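Local structure of ABC transporter substrate-binding protein-branched chain amino acid transport (Streptococcus pneumoniae, 4GNR) at residues Y205-G210 against V237-A242; I200-Y205 against K223-G228; I248-G253 against M338-G343. The protein probably captures branched-chain amino acids such as isoleucine outside the cell and delivers them to an ABC transporter for uptake. All coordinates share one frame; numbering follows the deposited sequence.

Contact 1: Y205-G210 against V237-A242. With ILE (isoleucine), chain B.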
# COMPACT_ATOMS: atom_id res chain seq x y z
N TYR A 205 9.84 2.73 -3.36
CA TYR A 205 9.63 2.09 -2.07
C TYR A 205 10.53 2.68 -0.97
O TYR A 205 11.50 3.37 -1.26
CB TYR A 205 9.76 0.58 -2.18
CG TYR A 205 8.75 -0.07 -3.11
CD1 TYR A 205 7.39 0.12 -2.95
CD2 TYR A 205 9.15 -0.97 -4.08
CE1 TYR A 205 6.47 -0.55 -3.75
CE2 TYR A 205 8.22 -1.66 -4.87
CZ TYR A 205 6.89 -1.45 -4.70
OH TYR A 205 6.00 -2.15 -5.49
N TYR A 206 10.23 2.32 0.28
CA TYR A 206 10.86 2.97 1.41
C TYR A 206 12.35 2.79 1.53
O TYR A 206 13.03 3.71 1.99
CB TYR A 206 10.18 2.57 2.75
CG TYR A 206 10.38 1.12 3.14
CD1 TYR A 206 11.48 0.71 3.88
CD2 TYR A 206 9.49 0.14 2.77
CE1 TYR A 206 11.67 -0.62 4.25
CE2 TYR A 206 9.68 -1.19 3.13
CZ TYR A 206 10.77 -1.57 3.86
OH TYR A 206 10.88 -2.89 4.22
N ASN A 207 12.89 1.63 1.17
CA ASN A 207 14.33 1.42 1.33
C ASN A 207 15.13 2.41 0.54
O ASN A 207 16.15 2.90 1.01
CB ASN A 207 14.76 -0.03 1.09
CG ASN A 207 14.69 -0.86 2.36
OD1 ASN A 207 15.18 -0.43 3.41
ND2 ASN A 207 14.16 -2.07 2.26
N GLU A 208 14.70 2.67 -0.69
CA GLU A 208 15.38 3.62 -1.54
C GLU A 208 14.95 5.07 -1.23
O GLU A 208 15.79 5.96 -1.08
CB GLU A 208 15.17 3.32 -3.02
CG GLU A 208 15.78 2.00 -3.48
CD GLU A 208 15.10 0.76 -2.89
OE1 GLU A 208 13.86 0.69 -2.88
OE2 GLU A 208 15.86 -0.17 -2.49
N ALA A 209 13.63 5.30 -1.15
CA ALA A 209 13.17 6.64 -0.91
C ALA A 209 13.71 7.24 0.39
O ALA A 209 14.07 8.41 0.41
CB ALA A 209 11.64 6.69 -0.94
N GLY A 210 13.76 6.45 1.45
CA GLY A 210 14.28 6.99 2.70
C GLY A 210 15.75 7.36 2.60
O GLY A 210 16.20 8.39 3.13
N VAL A 237 10.84 6.53 7.71
CA VAL A 237 11.39 7.54 8.60
C VAL A 237 12.74 7.08 9.17
O VAL A 237 13.69 7.87 9.27
CB VAL A 237 10.40 7.92 9.72
CG1 VAL A 237 11.05 8.91 10.70
CG2 VAL A 237 9.11 8.51 9.13
N GLN A 238 12.84 5.81 9.53
CA GLN A 238 14.11 5.27 10.06
C GLN A 238 15.24 5.40 9.02
O GLN A 238 16.38 5.72 9.35
CB GLN A 238 13.96 3.83 10.49
CG GLN A 238 13.24 3.72 11.82
CD GLN A 238 12.82 2.31 12.17
OE1 GLN A 238 13.17 1.35 11.49
NE2 GLN A 238 12.03 2.18 13.23
N GLN A 239 14.93 5.12 7.76
CA GLN A 239 15.90 5.21 6.65
C GLN A 239 16.29 6.68 6.39
O GLN A 239 17.46 7.00 6.18
CB GLN A 239 15.36 4.52 5.38
CG GLN A 239 15.17 3.00 5.52
CD GLN A 239 16.46 2.27 5.75
OE1 GLN A 239 17.43 2.51 5.05
NE2 GLN A 239 16.47 1.35 6.70
N ALA A 240 15.31 7.57 6.43
CA ALA A 240 15.58 8.99 6.21
C ALA A 240 16.32 9.67 7.36
O ALA A 240 17.18 10.53 7.15
CB ALA A 240 14.26 9.74 5.99
N THR A 241 15.97 9.18 8.55
CA THR A 241 16.30 9.66 9.89
C THR A 241 15.28 10.79 10.13
O THR A 241 14.95 11.60 9.25
CB THR A 241 17.72 10.15 10.15
OG1 THR A 241 18.01 11.39 9.48
CG2 THR A 241 18.72 9.07 9.79
N ALA A 242 14.74 10.81 11.34
CA ALA A 242 13.70 11.80 11.69
C ALA A 242 14.13 13.23 11.41
O ALA A 242 13.39 14.04 10.90
CB ALA A 242 13.25 11.65 13.13
N ILE B . 1.10 0.25 -3.69
CA ILE B . 2.43 -0.42 -3.68
C ILE B . 2.41 -1.59 -4.65
O ILE B . 3.46 -2.26 -4.80
CB ILE B . 2.98 -0.69 -2.25
CG1 ILE B . 1.92 -1.33 -1.37
CG2 ILE B . 3.55 0.62 -1.46
CD1 ILE B . 2.45 -1.68 0.00
OXT ILE B . 1.36 -1.81 -5.28
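The amide planes of N207 and Q239 stand 80° apart where their side chains meet, with N207 OD1 3.8 Å from Q239 CD. No hydrogen bond joins these two amides: Q239 is bound instead by K211 through OE1 and by E235 through NE2. A bend at chi2 (-64°) sets Q239 CD beside N207 OD1, at the start of helix 206-218. The Y205 ring meets the bound isoleucine at its edge: Y205 OH donates a 2.6 Å hydrogen bond to ILE O, a carboxylate oxygen lying in the ring plane. Y156 stacks on this ring. Deeper in the contact, G210 lets the backbones close to 4.2 Å between G210 CA and A240 CA; Q239 CB rests on G210 CA at 3.8 Å. G210 O receives a CA-H...O contact from A240 CA at 3.2 Å. Just beyond, T241 OG1 donates to A240 O, and the positive phi of T241 marks the chain's departure from helix 234-240. Two helices thus pack closely at a glycine, and Y205, the N-cap of one of them, belongs to the isoleucine site of a periplasmic-binding-protein fold.

Contact 2: I200-Y205 against K223-G228; sequences IVVPGY and KPIVGG. With ILE (isoleucine), chain B.
Methyl CG2 of V202 meets methyl CG2 of I225 at 3.8 Å, the closest apolar approach between 200-205 and 223-228. The V202 branch reaches this place because CG1 takes the position opposite the backbone N (chi1 -176°), turning CG2 to the side where I225 lies. I200 and I225 share that face as a parallel pair, I200 CB standing 4.3 Å from I225 CG1, and helix 206-218 packs over it through I212, V213 and A216. V201 and V226 form the pair on the other face, V201 CG2 4.4 Å from V226 CB, and both touch I133 of helix 126-139. The apolar layer therefore has a helix on each side of the sheet.

Between the faces runs a ladder of three backbone hydrogen bonds. I200 N donates to P224 O, V226 N gives a 2.8 Å bond to I200 O, and V202 N closes the series on V226 O with a nearly straight N-H...O angle of 171°. CA-H...O contacts from I225 to I200 O and from V201 to V226 O add to the same two carbonyls. Past V202 the two chains part, and a water takes over the bridging: it donates to V202 O at 2.8 Å and also to G204 O, and accepts from G228 N. Of the two loops it ties together, one carries Y205 and the other leads to D229, both ligand-binding.

Chemically, the backbone N-H and C=O groups of the ladder are paired, with neighbouring strands 145-151 and 248-252 taking further bonds, while aliphatic branches fill both faces. At the C-terminal ends of these strands of a beta-alpha-beta unit, the water supplies the hydrogen bonds where direct pairing stops.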
# COMPACT_ATOMS: atom_id res chain seq x y z
N ILE A 200 11.02 17.64 -5.65
CA ILE A 200 11.54 16.40 -6.21
C ILE A 200 10.45 15.32 -5.99
O ILE A 200 10.04 15.11 -4.86
CB ILE A 200 12.84 15.91 -5.55
CG1 ILE A 200 13.90 17.01 -5.53
CG2 ILE A 200 13.34 14.68 -6.27
CD1 ILE A 200 15.21 16.57 -4.86
N VAL A 201 9.98 14.72 -7.07
CA VAL A 201 8.96 13.66 -7.03
C VAL A 201 9.72 12.33 -7.13
O VAL A 201 10.47 12.14 -8.08
CB VAL A 201 7.94 13.83 -8.16
CG1 VAL A 201 6.99 12.66 -8.20
CG2 VAL A 201 7.15 15.13 -7.97
N VAL A 202 9.51 11.44 -6.15
CA VAL A 202 10.25 10.19 -6.04
C VAL A 202 9.33 8.97 -5.94
O VAL A 202 9.00 8.51 -4.86
CB VAL A 202 11.22 10.20 -4.81
CG1 VAL A 202 12.08 8.92 -4.76
CG2 VAL A 202 12.12 11.45 -4.83
N PRO A 203 8.93 8.41 -7.10
CA PRO A 203 8.15 7.18 -7.11
C PRO A 203 9.12 6.02 -6.75
O PRO A 203 10.10 5.77 -7.43
CB PRO A 203 7.64 7.08 -8.55
CG PRO A 203 7.76 8.46 -9.09
CD PRO A 203 9.01 9.00 -8.45
N GLY A 204 8.76 5.29 -5.71
CA GLY A 204 9.57 4.21 -5.21
C GLY A 204 9.14 3.77 -3.82
O GLY A 204 8.20 4.31 -3.23
N TYR A 205 9.84 2.73 -3.36
CA TYR A 205 9.63 2.09 -2.07
C TYR A 205 10.53 2.68 -0.97
O TYR A 205 11.50 3.37 -1.26
CB TYR A 205 9.76 0.58 -2.18
CG TYR A 205 8.75 -0.07 -3.11
CD1 TYR A 205 7.39 0.12 -2.95
CD2 TYR A 205 9.15 -0.97 -4.08
CE1 TYR A 205 6.47 -0.55 -3.75
CE2 TYR A 205 8.22 -1.66 -4.87
CZ TYR A 205 6.89 -1.45 -4.70
OH TYR A 205 6.00 -2.15 -5.49
N LYS A 223 14.29 21.45 -0.56
CA LYS A 223 13.00 21.55 -1.23
C LYS A 223 12.13 20.31 -0.99
O LYS A 223 12.62 19.22 -0.66
CB LYS A 223 13.17 21.77 -2.74
CG LYS A 223 13.59 23.19 -3.17
CD LYS A 223 12.51 24.27 -2.88
CE LYS A 223 12.90 25.65 -3.30
NZ LYS A 223 11.81 26.61 -2.99
N PRO A 224 10.80 20.47 -1.15
CA PRO A 224 9.90 19.34 -0.94
C PRO A 224 10.26 18.10 -1.73
O PRO A 224 10.64 18.19 -2.90
CB PRO A 224 8.56 19.91 -1.44
CG PRO A 224 8.63 21.38 -1.09
CD PRO A 224 10.08 21.73 -1.42
N ILE A 225 10.16 16.96 -1.04
CA ILE A 225 10.33 15.61 -1.64
C ILE A 225 8.93 14.99 -1.51
O ILE A 225 8.39 14.93 -0.40
CB ILE A 225 11.44 14.79 -1.02
CG1 ILE A 225 12.78 15.49 -1.32
CG2 ILE A 225 11.43 13.36 -1.59
CD1 ILE A 225 13.95 14.85 -0.61
N VAL A 226 8.36 14.54 -2.63
CA VAL A 226 6.98 14.07 -2.69
C VAL A 226 6.93 12.64 -3.21
O VAL A 226 7.54 12.32 -4.24
CB VAL A 226 6.18 15.00 -3.63
CG1 VAL A 226 4.68 14.64 -3.63
CG2 VAL A 226 6.36 16.46 -3.26
N GLY A 227 6.19 11.81 -2.51
CA GLY A 227 6.09 10.41 -2.86
C GLY A 227 4.68 9.89 -2.94
O GLY A 227 3.69 10.54 -2.58
N GLY A 228 4.60 8.68 -3.51
CA GLY A 228 3.37 7.92 -3.51
C GLY A 228 3.24 7.14 -2.19
O GLY A 228 3.94 7.38 -1.20
N ILE B . 1.10 0.25 -3.69
CA ILE B . 2.43 -0.42 -3.68
C ILE B . 2.41 -1.59 -4.65
O ILE B . 3.46 -2.26 -4.80
CB ILE B . 2.98 -0.69 -2.25
CG1 ILE B . 1.92 -1.33 -1.37
CG2 ILE B . 3.55 0.62 -1.46
CD1 ILE B . 2.45 -1.68 0.00
OXT ILE B . 1.36 -1.81 -5.28
O HOH W 1 6.92 6.91 -3.91

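Contact 3: I248-G253 against M338-G343; sequences IYFISG and MTMNNG
M338 begins the pairing, its N donating to F250 O at 2.8 Å and its O accepting from F250 N in the carbonyl plane, on a lone pair. Its CB lies over one face of the F250 ring, 4.0 Å from the centroid and 13° off the normal, a CH-pi contact. F250 CG sits between its own backbone N and carbonyl carbon (chi1 56°), which swings the ring across toward strand 335-341, one face against M338 CB and an edge toward M340 CE. M338 CG also lies 3.7 Å from S252 CB, and the bends further out keep SD beside the same carbon. M338 O receives a CA-H...O contact from Y249 as well.

T339 forms the non-hydrogen-bonded pair with Y249 on the other face of the sheet. Their side chains run alongside each other in the same direction, T339 OG1 lying 3.4 Å from Y249 CE2.

M340 returns to the hydrogen-bonded pattern with I248: M340 N to I248 O is 2.8 Å, while I248 N to M340 O is longer at 3.3 Å. Its extended chain turns only at chi3, placing M340 CE 3.8 Å from F250 CE1. N341 ND2 then donates to a water that also bonds Y249 OH.

This is an antiparallel beta ladder, joining the last parallel strand of a periplasmic-binding-protein lobe to strand 335-341, which returns from far along the chain.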
# COMPACT_ATOMS: atom_id res chain seq x y z
N ILE A 248 8.56 16.76 3.59
CA ILE A 248 8.17 15.52 2.92
C ILE A 248 6.64 15.49 2.78
O ILE A 248 5.92 15.84 3.72
CB ILE A 248 8.62 14.25 3.71
CG1 ILE A 248 10.11 14.28 4.06
CG2 ILE A 248 8.25 12.98 2.98
CD1 ILE A 248 11.06 14.40 2.91
N TYR A 249 6.17 15.09 1.61
CA TYR A 249 4.74 14.98 1.33
C TYR A 249 4.50 13.64 0.67
O TYR A 249 5.30 13.25 -0.18
CB TYR A 249 4.30 16.10 0.39
CG TYR A 249 4.54 17.47 0.97
CD1 TYR A 249 5.79 18.08 0.86
CD2 TYR A 249 3.54 18.15 1.64
CE1 TYR A 249 6.06 19.31 1.43
CE2 TYR A 249 3.77 19.41 2.19
CZ TYR A 249 5.03 19.98 2.08
OH TYR A 249 5.29 21.23 2.63
N PHE A 250 3.44 12.94 1.04
CA PHE A 250 3.17 11.65 0.38
C PHE A 250 1.71 11.25 0.51
O PHE A 250 0.99 11.65 1.43
CB PHE A 250 4.08 10.51 0.91
CG PHE A 250 4.01 10.30 2.40
CD1 PHE A 250 4.86 10.99 3.24
CD2 PHE A 250 3.11 9.39 2.96
CE1 PHE A 250 4.81 10.80 4.60
CE2 PHE A 250 3.06 9.21 4.33
CZ PHE A 250 3.91 9.91 5.15
N ILE A 251 1.30 10.40 -0.42
CA ILE A 251 -0.06 9.89 -0.45
C ILE A 251 -0.27 8.78 0.56
O ILE A 251 0.58 7.89 0.72
CB ILE A 251 -0.39 9.34 -1.86
CG1 ILE A 251 -0.35 10.50 -2.85
CG2 ILE A 251 -1.75 8.65 -1.87
CD1 ILE A 251 -0.70 10.13 -4.25
N SER A 252 -1.42 8.82 1.23
CA SER A 252 -1.81 7.78 2.16
C SER A 252 -3.29 7.49 2.00
O SER A 252 -4.07 8.32 1.56
CB SER A 252 -1.51 8.16 3.60
OG SER A 252 -1.82 7.10 4.47
N GLY A 253 -3.71 6.32 2.44
CA GLY A 253 -5.12 5.92 2.42
C GLY A 253 -5.75 5.85 3.80
O GLY A 253 -6.84 5.33 3.93
N MET A 338 -0.17 13.68 2.94
CA MET A 338 0.38 13.87 4.27
C MET A 338 1.55 14.86 4.21
O MET A 338 2.35 14.81 3.30
CB MET A 338 0.93 12.53 4.82
CG MET A 338 -0.04 11.37 4.67
SD MET A 338 -1.51 11.51 5.69
CE MET A 338 -1.10 10.39 7.02
N THR A 339 1.61 15.75 5.20
CA THR A 339 2.70 16.72 5.37
C THR A 339 3.53 16.21 6.58
O THR A 339 2.99 16.08 7.68
CB THR A 339 2.19 18.11 5.72
OG1 THR A 339 1.45 18.63 4.61
CG2 THR A 339 3.36 19.08 6.03
N MET A 340 4.81 15.96 6.34
CA MET A 340 5.71 15.45 7.36
C MET A 340 6.90 16.36 7.63
O MET A 340 7.57 16.82 6.70
CB MET A 340 6.22 14.05 6.94
CG MET A 340 7.37 13.49 7.79
SD MET A 340 7.92 11.84 7.30
CE MET A 340 6.59 10.82 7.95
N ASN A 341 7.15 16.60 8.91
CA ASN A 341 8.30 17.39 9.38
C ASN A 341 8.86 16.68 10.61
O ASN A 341 8.11 16.20 11.45
CB ASN A 341 7.98 18.85 9.65
CG ASN A 341 7.79 19.61 8.37
OD1 ASN A 341 8.71 19.71 7.57
ND2 ASN A 341 6.60 20.17 8.18
N ASN A 342 10.18 16.62 10.68
CA ASN A 342 10.89 15.96 11.78
C ASN A 342 10.41 14.49 11.93
O ASN A 342 10.38 13.95 13.04
CB ASN A 342 10.72 16.75 13.09
CG ASN A 342 11.68 16.32 14.18
OD1 ASN A 342 12.78 15.83 13.92
ND2 ASN A 342 11.31 16.58 15.43
N GLY A 343 10.04 13.87 10.81
CA GLY A 343 9.58 12.48 10.80
C GLY A 343 8.19 12.20 11.32
O GLY A 343 7.83 11.05 11.53
O HOH W 2 6.15 21.35 5.54

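Contacts 2 and 3 belong to one sheet: strands 225-227 and 248-252 are neighbours, with probable hydrogen bonds from G227 N to Y249 O (2.9 Å) and from Y249 N to I225 O (3.0 Å). Their centres lie 10 Å apart. Contact 1 joins helices beside that sheet; it shares Y205 with contact 2, since the loop after strand 199-201 passes through this residue into helix 206-218. It touches contact 3 where V237 CG2 packs on M340 CE at 3.6 Å. Isoleucine binds at the Y205 end of contacts 1 and 2, whereas the F250 side chain of contact 3 remains about 10 Å from the ligand.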